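Long-range contacts in BpsB (PgaB), Poly-beta-1,6-N-acetyl-D-glucosamine N-deacetylase (Bordetella bronchiseptica RB50, PDB 5BU6), which removes acetyl groups from the N-acetylglucosamine units of the biofilm polysaccharide poly-beta-1,6-N-acetyl-D-glucosamine as a metal-dependent family 4 carbohydrate esterase: residues H156-G161 and Q171-S176; E191-V196 and T229-A234; V105-T110 and E150-S155. The protein carries 5 engineered substitutions. All coordinates share one frame; numbering follows the deposited sequence.

Contact 1. Residues H156-G161 and Q171-S176; sequences HNLHRG and QPAASS. With NI (nickel (II) ion), chain C.
L158, R160 and A173 carry the close part of this contact. The methyl CB of A173 points into the 156-161 loop and lies 3.4 Å from R160 O, with L158 O and the L158 methyl CD2 also around it. With CG anti to the carbonyl carbon (chi1 -60°), the L158 side chain reaches across to both alanines, CD2 going to A173 while CD1 meets A174 CB at 3.7 Å. One direct hydrogen bond joins the backbones, from A173 N to R160 O (3.0 Å), bent at the hydrogen to 140°. Beside it, water 1 donates to L158 O and accepts from A174 N, a one-water bridge between the loops. These loops flank a two-stranded antiparallel hairpin, 161-163 with 170-172, in which G161 and P172 form a non-hydrogen-bonded pair; G161 CA makes a CA-H...O contact with Q171 O at 3.2 Å. Contact is sparser towards the exposed Q171, whose side chain points away. The R160 side chain also leads off, though its CG still brushes A173 CB; its NE turns back to N157 O, 3.0 Å away, and ties down its own loop. On the far side of that loop, H159 binds the nickel through NE2 at 2.1 Å, together with D84 and H154.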
ATOM      1  N   HIS A 156      -7.153  -7.224   2.948  1.00 35.41           N
ATOM      2  CA  HIS A 156      -7.033  -8.655   3.236  1.00 36.83           C
ATOM      3  C   HIS A 156      -6.993  -9.408   1.913  1.00 33.52           C
ATOM      4  O   HIS A 156      -6.003 -10.020   1.582  1.00 31.17           O
ATOM      5  CB  HIS A 156      -8.192  -9.157   4.112  1.00 38.65           C
ATOM      6  CG  HIS A 156      -8.108 -10.615   4.462  1.00 32.00           C
ATOM      7  ND1 HIS A 156      -7.041 -11.157   5.143  1.00 29.87           N
ATOM      8  CD2 HIS A 156      -8.957 -11.641   4.216  1.00 37.86           C
ATOM      9  CE1 HIS A 156      -7.238 -12.453   5.307  1.00 31.13           C
ATOM     10  NE2 HIS A 156      -8.392 -12.775   4.747  1.00 38.44           N
ATOM     11  N   ASN A 157      -8.070  -9.328   1.153  1.00 32.31           N
ATOM     12  CA  ASN A 157      -8.152 -10.038  -0.116  1.00 37.91           C
ATOM     13  C   ASN A 157      -8.750  -9.167  -1.220  1.00 35.24           C
ATOM     14  O   ASN A 157      -9.600  -9.602  -1.969  1.00 41.45           O
ATOM     15  CB  ASN A 157      -8.968 -11.319   0.064  1.00 38.92           C
ATOM     16  CG  ASN A 157      -8.844 -12.269  -1.105  1.00 42.54           C
ATOM     17  OD1 ASN A 157      -7.870 -12.221  -1.872  1.00 41.10           O
ATOM     18  ND2 ASN A 157      -9.835 -13.137  -1.255  1.00 44.63           N
ATOM     19  N   LEU A 158      -8.323  -7.914  -1.311  1.00 33.26           N
ATOM     20  CA  LEU A 158      -8.821  -7.058  -2.392  1.00 34.59           C
ATOM     21  C   LEU A 158      -7.747  -6.807  -3.436  1.00 31.55           C
ATOM     22  O   LEU A 158      -7.942  -6.004  -4.345  1.00 36.86           O
ATOM     23  CB  LEU A 158      -9.314  -5.726  -1.838  1.00 38.55           C
ATOM     24  CG  LEU A 158     -10.456  -5.855  -0.835  1.00 35.53           C
ATOM     25  CD1 LEU A 158     -10.791  -4.476  -0.322  1.00 40.17           C
ATOM     26  CD2 LEU A 158     -11.673  -6.509  -1.457  1.00 35.75           C
ATOM     27  N   HIS A 159      -6.608  -7.477  -3.295  1.00 31.62           N
ATOM     28  CA  HIS A 159      -5.487  -7.246  -4.211  1.00 32.13           C
ATOM     29  C   HIS A 159      -5.600  -8.192  -5.412  1.00 40.89           C
ATOM     30  O   HIS A 159      -4.691  -8.977  -5.698  1.00 36.58           O
ATOM     31  CB  HIS A 159      -4.153  -7.422  -3.462  1.00 29.95           C
ATOM     32  CG  HIS A 159      -3.014  -6.650  -4.066  1.00 30.68           C
ATOM     33  ND1 HIS A 159      -2.641  -6.781  -5.385  1.00 34.47           N
ATOM     34  CD2 HIS A 159      -2.151  -5.763  -3.524  1.00 33.95           C
ATOM     35  CE1 HIS A 159      -1.612  -5.995  -5.636  1.00 38.65           C
ATOM     36  NE2 HIS A 159      -1.294  -5.362  -4.523  1.00 33.47           N
ATOM     37  N   ARG A 160      -6.734  -8.120  -6.106  1.00 34.26           N
ATOM     38  CA  ARG A 160      -6.998  -9.014  -7.219  1.00 36.53           C
ATOM     39  C   ARG A 160      -8.158  -8.488  -8.030  1.00 41.04           C
ATOM     40  O   ARG A 160      -8.830  -7.534  -7.623  1.00 40.81           O
ATOM     41  CB  ARG A 160      -7.323 -10.417  -6.713  1.00 41.80           C
ATOM     42  CG  ARG A 160      -8.546 -10.399  -5.822  1.00 46.08           C
ATOM     43  CD  ARG A 160      -8.919 -11.725  -5.200  1.00 48.46           C
ATOM     44  NE  ARG A 160      -9.994 -11.471  -4.241  1.00 61.87           N
ATOM     45  CZ  ARG A 160     -11.293 -11.639  -4.478  1.00 65.36           C
ATOM     46  NH1 ARG A 160     -12.174 -11.345  -3.530  1.00 68.62           N
ATOM     47  NH2 ARG A 160     -11.720 -12.117  -5.643  1.00 56.24           N
ATOM     48  N   GLY A 161      -8.394  -9.122  -9.167  1.00 60.95           N
ATOM     49  CA  GLY A 161      -9.514  -8.767 -10.010  1.00 61.00           C
ATOM     50  C   GLY A 161     -10.709  -9.638  -9.701  1.00 60.91           C
ATOM     51  O   GLY A 161     -10.552 -10.788  -9.296  1.00 61.64           O
ATOM     52  N   GLN A 171     -12.308  -6.246 -12.998  1.00 62.84           N
ATOM     53  CA  GLN A 171     -12.075  -4.936 -12.418  1.00 61.76           C
ATOM     54  C   GLN A 171     -11.469  -5.144 -11.031  1.00 59.97           C
ATOM     55  O   GLN A 171     -11.492  -6.255 -10.521  1.00 59.62           O
ATOM     56  CB  GLN A 171     -13.379  -4.132 -12.361  1.00 61.63           C
ATOM     57  CG  GLN A 171     -13.785  -3.549 -13.713  1.00 80.21           C
ATOM     58  CD  GLN A 171     -15.182  -2.941 -13.712  1.00 86.09           C
ATOM     59  OE1 GLN A 171     -15.880  -2.953 -12.695  1.00 88.48           O
ATOM     60  NE2 GLN A 171     -15.602  -2.425 -14.863  1.00 89.38           N
ATOM     61  N   PRO A 172     -10.891  -4.088 -10.430  1.00 59.22           N
ATOM     62  CA  PRO A 172     -10.354  -4.265  -9.069  1.00 57.82           C
ATOM     63  C   PRO A 172     -11.427  -4.714  -8.070  1.00 56.75           C
ATOM     64  O   PRO A 172     -12.561  -4.247  -8.146  1.00 56.75           O
ATOM     65  CB  PRO A 172      -9.831  -2.869  -8.708  1.00 57.58           C
ATOM     66  CG  PRO A 172      -9.514  -2.233 -10.023  1.00 59.23           C
ATOM     67  CD  PRO A 172     -10.529  -2.782 -11.007  1.00 60.11           C
ATOM     68  N   ALA A 173     -11.058  -5.591  -7.143  1.00 56.25           N
ATOM     69  CA  ALA A 173     -12.006  -6.166  -6.183  1.00 55.75           C
ATOM     70  C   ALA A 173     -12.669  -5.139  -5.272  1.00 55.01           C
ATOM     71  O   ALA A 173     -13.797  -5.349  -4.827  1.00 55.09           O
ATOM     72  CB  ALA A 173     -11.310  -7.218  -5.329  1.00 55.85           C
ATOM     73  N   ALA A 174     -11.972  -4.043  -4.977  1.00 54.65           N
ATOM     74  CA  ALA A 174     -12.499  -3.076  -4.011  1.00 54.33           C
ATOM     75  C   ALA A 174     -13.456  -2.075  -4.640  1.00 54.88           C
ATOM     76  O   ALA A 174     -14.316  -1.511  -3.961  1.00 55.10           O
ATOM     77  CB  ALA A 174     -11.357  -2.331  -3.318  1.00 54.08           C
ATOM     78  N   SER A 175     -13.311  -1.854  -5.936  1.00 57.39           N
ATOM     79  CA  SER A 175     -14.025  -0.766  -6.590  1.00 70.60           C
ATOM     80  C   SER A 175     -15.381  -1.202  -7.120  1.00 77.61           C
ATOM     81  O   SER A 175     -16.381  -0.506  -6.962  1.00 81.87           O
ATOM     82  CB  SER A 175     -13.182  -0.200  -7.737  1.00 76.39           C
ATOM     83  OG  SER A 175     -13.046  -1.149  -8.785  1.00 75.14           O
ATOM     84  N   SER A 176     -15.409  -2.366  -7.747  1.00 81.52           N
ATOM     85  CA  SER A 176     -16.585  -2.786  -8.485  1.00 87.25           C
ATOM     86  C   SER A 176     -17.587  -3.546  -7.631  1.00 89.70           C
ATOM     87  O   SER A 176     -17.212  -4.310  -6.741  1.00 86.08           O
ATOM     88  CB  SER A 176     -16.166  -3.648  -9.678  1.00 82.36           C
ATOM     89  OG  SER A 176     -15.364  -4.739  -9.266  1.00 77.34           O
TER
HETATM   90 NI    NI C 401       0.168  -3.907  -4.280  1.00 34.40          NI
HETATM   91  O   HOH W   1      -9.185  -3.535  -5.284  1.00 35.58           O
HETATM   92  O   HOH W   2       1.782  -2.529  -4.145  1.00 43.40           O
HETATM   93  O   HOH W   3       1.240  -4.510  -6.065  1.00 33.61           O

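Contact 2. Residues E191-V196 and T229-A234; sequences EYRARV and TDQVAA
The segments 191-196 and 229-234 are helical, their axes 9.7 Å apart at closest approach and crossing at -48°, with R193 and V232 nearest in the backbone. V232 points at the other helix and uses both methyls: CG1 meets V196 CG1 at 4.0 Å, while CG2 lies against R193, 3.9 Å from its carbonyl O and similarly close to NH1. At the partly exposed margin the extended R193 side chain carries its guanidinium over to Q231. The Q231 chain is itself stretched, CG anti to the backbone N (chi1 -176°), and its OE1 lies at the guanidinium edge. The distance from R193 NH2 to Q231 OE1, 2.5 Å, is shorter than a normal hydrogen bond, so the exact geometry is doubtful. The sounder link from NH2 to helix 227-235 is its salt bridge with D228. Towards the interior, the hydroxyl oxygen OH of Y192 touches the T229 methyl CG2 at 3.3 Å. Both polar ends are held by the adjoining loops, Y192 OH by A174 and N226, and T229 OG1 by N226 N. The contact thus joins the start of the long helix 189-211 to the short helix 227-235, with the loop that follows strand 170-172 lying beside Y192 and R195.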
ATOM      1  N   GLU A 191     -24.473  -5.515   0.294  1.00 58.83           N
ATOM      2  CA  GLU A 191     -23.537  -6.637   0.148  1.00 58.49           C
ATOM      3  C   GLU A 191     -22.120  -6.160  -0.157  1.00 54.90           C
ATOM      4  O   GLU A 191     -21.134  -6.641   0.424  1.00 48.48           O
ATOM      5  CB  GLU A 191     -24.008  -7.587  -0.959  1.00 62.64           C
ATOM      6  CG  GLU A 191     -25.323  -8.292  -0.672  1.00 77.28           C
ATOM      7  CD  GLU A 191     -25.857  -9.052  -1.879  1.00 90.42           C
ATOM      8  OE1 GLU A 191     -25.385  -8.799  -3.007  1.00 89.93           O
ATOM      9  OE2 GLU A 191     -26.750  -9.904  -1.699  1.00101.61           O
ATOM     10  N   TYR A 192     -22.020  -5.208  -1.077  1.00 45.52           N
ATOM     11  CA  TYR A 192     -20.730  -4.656  -1.473  1.00 42.89           C
ATOM     12  C   TYR A 192     -20.011  -3.985  -0.304  1.00 49.51           C
ATOM     13  O   TYR A 192     -18.842  -4.268  -0.036  1.00 39.78           O
ATOM     14  CB  TYR A 192     -20.937  -3.664  -2.615  1.00 43.87           C
ATOM     15  CG  TYR A 192     -19.756  -2.799  -2.937  1.00 46.35           C
ATOM     16  CD1 TYR A 192     -18.515  -3.351  -3.243  1.00 44.77           C
ATOM     17  CD2 TYR A 192     -19.892  -1.421  -2.980  1.00 51.91           C
ATOM     18  CE1 TYR A 192     -17.428  -2.533  -3.553  1.00 44.44           C
ATOM     19  CE2 TYR A 192     -18.835  -0.609  -3.294  1.00 49.32           C
ATOM     20  CZ  TYR A 192     -17.604  -1.161  -3.578  1.00 47.43           C
ATOM     21  OH  TYR A 192     -16.568  -0.320  -3.897  1.00 50.10           O
ATOM     22  N   ARG A 193     -20.721  -3.108   0.400  1.00 46.10           N
ATOM     23  CA  ARG A 193     -20.152  -2.422   1.560  1.00 40.33           C
ATOM     24  C   ARG A 193     -19.687  -3.421   2.603  1.00 39.25           C
ATOM     25  O   ARG A 193     -18.585  -3.294   3.144  1.00 42.80           O
ATOM     26  CB  ARG A 193     -21.182  -1.464   2.176  1.00 42.86           C
ATOM     27  CG  ARG A 193     -21.296  -0.136   1.461  1.00 47.13           C
ATOM     28  CD  ARG A 193     -22.429   0.734   2.040  1.00 49.63           C
ATOM     29  NE  ARG A 193     -22.308   2.101   1.555  1.00 70.12           N
ATOM     30  CZ  ARG A 193     -21.664   3.068   2.203  1.00 84.85           C
ATOM     31  NH1 ARG A 193     -21.103   2.820   3.380  1.00 86.82           N
ATOM     32  NH2 ARG A 193     -21.593   4.286   1.678  1.00 91.88           N
ATOM     33  N   ALA A 194     -20.533  -4.411   2.876  1.00 45.06           N
ATOM     34  CA  ALA A 194     -20.223  -5.459   3.856  1.00 48.56           C
ATOM     35  C   ALA A 194     -18.939  -6.219   3.500  1.00 50.58           C
ATOM     36  O   ALA A 194     -18.088  -6.460   4.364  1.00 41.42           O
ATOM     37  CB  ALA A 194     -21.384  -6.420   3.981  1.00 51.25           C
ATOM     38  N   ARG A 195     -18.797  -6.598   2.232  1.00 46.39           N
ATOM     39  CA  ARG A 195     -17.600  -7.318   1.806  1.00 40.37           C
ATOM     40  C   ARG A 195     -16.351  -6.471   2.028  1.00 37.74           C
ATOM     41  O   ARG A 195     -15.377  -6.940   2.631  1.00 39.94           O
ATOM     42  CB  ARG A 195     -17.719  -7.747   0.336  1.00 48.65           C
ATOM     43  CG  ARG A 195     -16.496  -8.476  -0.230  1.00 47.91           C
ATOM     44  CD  ARG A 195     -16.781  -9.069  -1.628  1.00 51.23           C
ATOM     45  NE  ARG A 195     -17.170  -8.049  -2.609  1.00 46.66           N
ATOM     46  CZ  ARG A 195     -16.308  -7.257  -3.244  1.00 46.18           C
ATOM     47  NH1 ARG A 195     -15.009  -7.372  -3.017  1.00 38.56           N
ATOM     48  NH2 ARG A 195     -16.741  -6.356  -4.114  1.00 49.70           N
ATOM     49  N   VAL A 196     -16.362  -5.222   1.566  1.00 40.15           N
ATOM     50  CA  VAL A 196     -15.190  -4.372   1.743  1.00 39.55           C
ATOM     51  C   VAL A 196     -14.921  -4.085   3.225  1.00 35.95           C
ATOM     52  O   VAL A 196     -13.769  -4.108   3.661  1.00 38.86           O
ATOM     53  CB  VAL A 196     -15.327  -3.040   0.993  1.00 39.80           C
ATOM     54  CG1 VAL A 196     -14.153  -2.147   1.293  1.00 39.89           C
ATOM     55  CG2 VAL A 196     -15.457  -3.288  -0.514  1.00 34.96           C
ATOM     56  N   THR A 229     -15.999   2.948  -0.445  1.00 39.35           N
ATOM     57  CA  THR A 229     -14.881   2.331   0.246  1.00 36.00           C
ATOM     58  C   THR A 229     -14.254   3.299   1.247  1.00 34.95           C
ATOM     59  O   THR A 229     -13.759   2.868   2.279  1.00 39.59           O
ATOM     60  CB  THR A 229     -13.786   1.820  -0.727  1.00 39.13           C
ATOM     61  OG1 THR A 229     -13.131   2.923  -1.355  1.00 42.87           O
ATOM     62  CG2 THR A 229     -14.387   0.933  -1.789  1.00 46.58           C
ATOM     63  N   ASP A 230     -14.270   4.594   0.950  1.00 40.47           N
ATOM     64  CA  ASP A 230     -13.687   5.564   1.876  1.00 39.71           C
ATOM     65  C   ASP A 230     -14.535   5.655   3.139  1.00 43.52           C
ATOM     66  O   ASP A 230     -14.014   5.763   4.247  1.00 41.84           O
ATOM     67  CB  ASP A 230     -13.542   6.932   1.212  1.00 40.90           C
ATOM     68  CG  ASP A 230     -12.509   6.916   0.080  1.00 43.64           C
ATOM     69  OD1 ASP A 230     -11.698   5.966   0.040  1.00 42.85           O
ATOM     70  OD2 ASP A 230     -12.512   7.831  -0.766  1.00 51.29           O
ATOM     71  N   GLN A 231     -15.845   5.577   2.968  1.00 41.84           N
ATOM     72  CA  GLN A 231     -16.766   5.643   4.098  1.00 40.87           C
ATOM     73  C   GLN A 231     -16.612   4.415   4.990  1.00 44.28           C
ATOM     74  O   GLN A 231     -16.599   4.502   6.212  1.00 45.08           O
ATOM     75  CB  GLN A 231     -18.198   5.756   3.596  1.00 45.31           C
ATOM     76  CG  GLN A 231     -19.213   5.931   4.697  1.00 66.97           C
ATOM     77  CD  GLN A 231     -20.628   5.879   4.163  1.00 84.89           C
ATOM     78  OE1 GLN A 231     -20.875   6.219   3.002  1.00 90.84           O
ATOM     79  NE2 GLN A 231     -21.565   5.438   4.998  1.00 90.52           N
ATOM     80  N   VAL A 232     -16.479   3.262   4.355  1.00 36.99           N
ATOM     81  CA  VAL A 232     -16.318   2.010   5.058  1.00 40.83           C
ATOM     82  C   VAL A 232     -14.957   1.938   5.771  1.00 38.88           C
ATOM     83  O   VAL A 232     -14.860   1.448   6.889  1.00 43.69           O
ATOM     84  CB  VAL A 232     -16.482   0.833   4.069  1.00 48.02           C
ATOM     85  CG1 VAL A 232     -15.712  -0.348   4.518  1.00 57.93           C
ATOM     86  CG2 VAL A 232     -17.954   0.507   3.878  1.00 47.56           C
ATOM     87  N   ALA A 233     -13.906   2.431   5.125  1.00 41.67           N
ATOM     88  CA  ALA A 233     -12.589   2.498   5.764  1.00 36.11           C
ATOM     89  C   ALA A 233     -12.670   3.342   7.041  1.00 39.84           C
ATOM     90  O   ALA A 233     -12.087   2.994   8.065  1.00 41.29           O
ATOM     91  CB  ALA A 233     -11.561   3.074   4.802  1.00 33.28           C
ATOM     92  N   ALA A 234     -13.391   4.450   6.965  1.00 42.33           N
ATOM     93  CA  ALA A 234     -13.597   5.321   8.125  1.00 49.73           C
ATOM     94  C   ALA A 234     -14.311   4.596   9.268  1.00 53.46           C
ATOM     95  O   ALA A 234     -13.984   4.796  10.437  1.00 52.23           O
ATOM     96  CB  ALA A 234     -14.376   6.543   7.729  1.00 51.70           C
TER

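Contact 3. Residues V105-T110 and E150-S155; sequences VVAVVT and ELASHS. With NI (nickel (II) ion), chain C; EDO (1,2-ethanediol), chain J.
The nickel site of this family 4 esterase lies at the C-terminal end of two parallel strands, 104-108 and 149-153, where H154 binds the metal through NE2 at 2.2 Å. The backbone bonds alternate between the strands: V106 N to E150 O, A152 N to V106 O and V108 N to A152 O. H154 N continues the ladder to V108 O (2.8 Å), approaching from above that carbonyl plane, and T110 N closes it on S155 O at 3.1 Å. V105 CG1 packs on A152 CB, and A107 CB lies 3.8 Å from H154 CB, whereas V106 CB meets L151 CD2 on the other face of the sheet. The imidazole of H154 is set by its chi1 of -153°, with CG roughly anti to the backbone N. V109 crosses it, CG2 reaching its CD2 at 3.6 Å, while V219 O pairs with ND1 and so helps fix the ring's rotation. Next to it, S153 OG, also hydrogen-bonded to S203 OG, accepts from S155 N in an ST turn that bends the chain leaving the strand. Strand 77-83 flanks strand 104-108 in the same sheet, helix 137-145 packs on V106, V108 and L151, and helix 189-211 lies against T110 and S155.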
ATOM      1  N   VAL A 105       6.663   3.181   5.086  1.00 31.71           N
ATOM      2  CA  VAL A 105       5.408   2.459   5.282  1.00 29.25           C
ATOM      3  C   VAL A 105       5.526   1.109   4.568  1.00 27.64           C
ATOM      4  O   VAL A 105       5.966   1.069   3.420  1.00 29.29           O
ATOM      5  CB  VAL A 105       4.213   3.231   4.692  1.00 32.34           C
ATOM      6  CG1 VAL A 105       2.898   2.468   4.922  1.00 33.10           C
ATOM      7  CG2 VAL A 105       4.166   4.613   5.284  1.00 37.26           C
ATOM      8  N   VAL A 106       5.141   0.029   5.236  1.00 27.36           N
ATOM      9  CA  VAL A 106       5.049  -1.278   4.585  1.00 33.26           C
ATOM     10  C   VAL A 106       3.583  -1.715   4.629  1.00 33.26           C
ATOM     11  O   VAL A 106       3.005  -1.790   5.700  1.00 30.90           O
ATOM     12  CB  VAL A 106       5.938  -2.331   5.279  1.00 32.02           C
ATOM     13  CG1 VAL A 106       5.696  -3.727   4.673  1.00 37.97           C
ATOM     14  CG2 VAL A 106       7.415  -1.936   5.191  1.00 31.57           C
ATOM     15  N   ALA A 107       2.983  -1.970   3.476  1.00 31.57           N
ATOM     16  CA  ALA A 107       1.558  -2.291   3.415  1.00 31.74           C
ATOM     17  C   ALA A 107       1.412  -3.778   3.093  1.00 32.06           C
ATOM     18  O   ALA A 107       1.986  -4.274   2.105  1.00 31.67           O
ATOM     19  CB  ALA A 107       0.844  -1.425   2.378  1.00 34.27           C
ATOM     20  N   VAL A 108       0.669  -4.467   3.951  1.00 32.51           N
ATOM     21  CA  VAL A 108       0.574  -5.924   3.977  1.00 32.29           C
ATOM     22  C   VAL A 108      -0.730  -6.415   3.361  1.00 30.75           C
ATOM     23  O   VAL A 108      -1.776  -5.945   3.757  1.00 27.72           O
ATOM     24  CB  VAL A 108       0.650  -6.412   5.446  1.00 39.96           C
ATOM     25  CG1 VAL A 108       0.389  -7.893   5.563  1.00 35.01           C
ATOM     26  CG2 VAL A 108       1.992  -6.010   6.063  1.00 50.70           C
ATOM     27  N   VAL A 109      -0.689  -7.335   2.394  1.00 33.79           N
ATOM     28  CA  VAL A 109      -1.921  -7.996   1.948  1.00 30.10           C
ATOM     29  C   VAL A 109      -2.107  -9.198   2.864  1.00 31.81           C
ATOM     30  O   VAL A 109      -1.364 -10.173   2.767  1.00 30.16           O
ATOM     31  CB  VAL A 109      -1.871  -8.471   0.493  1.00 30.79           C
ATOM     32  CG1 VAL A 109      -3.212  -9.083   0.106  1.00 29.29           C
ATOM     33  CG2 VAL A 109      -1.502  -7.313  -0.452  1.00 28.79           C
ATOM     34  N   THR A 110      -3.051  -9.133   3.786  1.00 28.51           N
ATOM     35  CA  THR A 110      -2.982 -10.084   4.891  1.00 31.25           C
ATOM     36  C   THR A 110      -3.421 -11.498   4.486  1.00 32.40           C
ATOM     37  O   THR A 110      -3.052 -12.461   5.138  1.00 37.45           O
ATOM     38  CB  THR A 110      -3.781  -9.594   6.121  1.00 30.35           C
ATOM     39  OG1 THR A 110      -5.139  -9.330   5.766  1.00 31.62           O
ATOM     40  CG2 THR A 110      -3.151  -8.313   6.674  1.00 29.01           C
ATOM     41  N   GLU A 150       6.205   1.874   9.557  1.00 33.40           N
ATOM     42  CA  GLU A 150       4.771   1.923   9.871  1.00 33.89           C
ATOM     43  C   GLU A 150       4.093   0.829   9.066  1.00 36.59           C
ATOM     44  O   GLU A 150       4.260   0.756   7.848  1.00 35.45           O
ATOM     45  CB  GLU A 150       4.180   3.282   9.502  1.00 35.35           C
ATOM     46  CG  GLU A 150       2.657   3.348   9.487  1.00 60.53           C
ATOM     47  CD  GLU A 150       2.081   4.047  10.716  1.00 86.58           C
ATOM     48  OE1 GLU A 150       2.868   4.523  11.563  1.00 95.61           O
ATOM     49  OE2 GLU A 150       0.839   4.123  10.832  1.00 90.87           O
ATOM     50  N   LEU A 151       3.337  -0.029   9.733  1.00 32.95           N
ATOM     51  CA  LEU A 151       2.599  -1.070   9.023  1.00 29.56           C
ATOM     52  C   LEU A 151       1.238  -0.525   8.619  1.00 27.46           C
ATOM     53  O   LEU A 151       0.576   0.203   9.379  1.00 31.04           O
ATOM     54  CB  LEU A 151       2.443  -2.319   9.893  1.00 33.90           C
ATOM     55  CG  LEU A 151       3.704  -3.097  10.268  1.00 38.25           C
ATOM     56  CD1 LEU A 151       3.330  -4.404  10.983  1.00 34.79           C
ATOM     57  CD2 LEU A 151       4.570  -3.371   9.055  1.00 38.80           C
ATOM     58  N   ALA A 152       0.826  -0.876   7.414  1.00 27.95           N
ATOM     59  CA  ALA A 152      -0.452  -0.458   6.879  1.00 28.94           C
ATOM     60  C   ALA A 152      -1.158  -1.663   6.281  1.00 29.05           C
ATOM     61  O   ALA A 152      -0.524  -2.670   5.995  1.00 32.04           O
ATOM     62  CB  ALA A 152      -0.253   0.625   5.806  1.00 28.86           C
ATOM     63  N   SER A 153      -2.463  -1.553   6.089  1.00 31.62           N
ATOM     64  CA  SER A 153      -3.205  -2.559   5.341  1.00 30.60           C
ATOM     65  C   SER A 153      -3.044  -2.330   3.843  1.00 32.66           C
ATOM     66  O   SER A 153      -3.164  -1.198   3.369  1.00 26.77           O
ATOM     67  CB  SER A 153      -4.684  -2.526   5.721  1.00 31.42           C
ATOM     68  OG  SER A 153      -5.458  -3.424   4.952  1.00 30.91           O
ATOM     69  N   HIS A 154      -2.784  -3.413   3.112  1.00 28.92           N
ATOM     70  CA  HIS A 154      -2.921  -3.423   1.647  1.00 32.12           C
ATOM     71  C   HIS A 154      -4.145  -4.258   1.280  1.00 34.67           C
ATOM     72  O   HIS A 154      -4.184  -4.865   0.214  1.00 35.80           O
ATOM     73  CB  HIS A 154      -1.648  -3.983   0.986  1.00 30.81           C
ATOM     74  CG  HIS A 154      -1.412  -3.479  -0.399  1.00 26.99           C
ATOM     75  ND1 HIS A 154      -2.060  -2.372  -0.912  1.00 28.34           N
ATOM     76  CD2 HIS A 154      -0.607  -3.936  -1.388  1.00 28.89           C
ATOM     77  CE1 HIS A 154      -1.668  -2.173  -2.161  1.00 31.43           C
ATOM     78  NE2 HIS A 154      -0.772  -3.096  -2.466  1.00 24.78           N
ATOM     79  N   SER A 155      -5.129  -4.245   2.185  1.00 33.82           N
ATOM     80  CA  SER A 155      -6.372  -5.050   2.182  1.00 33.47           C
ATOM     81  C   SER A 155      -6.093  -6.472   2.683  1.00 34.41           C
ATOM     82  O   SER A 155      -4.949  -6.860   2.858  1.00 34.05           O
ATOM     83  CB  SER A 155      -7.057  -5.106   0.806  1.00 29.64           C
ATOM     84  OG  SER A 155      -6.474  -6.099  -0.033  1.00 31.82           O
TER
HETATM   85 NI    NI C 401       0.168  -3.907  -4.280  1.00 34.40          NI
HETATM   86  C1  EDO J 408       6.661   4.766  12.244  1.00 49.41           C
HETATM   87  O1  EDO J 408       7.621   5.079  11.228  1.00 44.47           O
HETATM   88  C2  EDO J 408       5.882   6.030  12.618  1.00 50.51           C
HETATM   89  O2  EDO J 408       4.920   6.385  11.610  1.00 38.68           O
HETATM   90  O   HOH W   2       1.782  -2.529  -4.145  1.00 43.40           O
HETATM   91  O   HOH W   3       1.240  -4.510  -6.065  1.00 33.61           O

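How the contacts relate
Along the chain, contact 3 closes before contact 1 opens, and contact 1 before contact 2; all lie within the polysaccharide deacetylase region. Contact 3 is nearest the middle of the chain, its centre about 15 Å from that of contact 1 and about 18 Å from that of contact 2. Contacts 1 and 3 meet at the nickel, which is bound by one histidine from each and by two waters common to both, and through a probable H156-T110 hydrogen bond. Contacts 1 and 2, centres about 12 Å apart, are joined by probable bonds from Y192 and R195 to the carbonyls of A174 and A173. Helix 189-211 supplies one side of contact 2 and also touches H156 and L158 of contact 1 and T110 and S155 of contact 3.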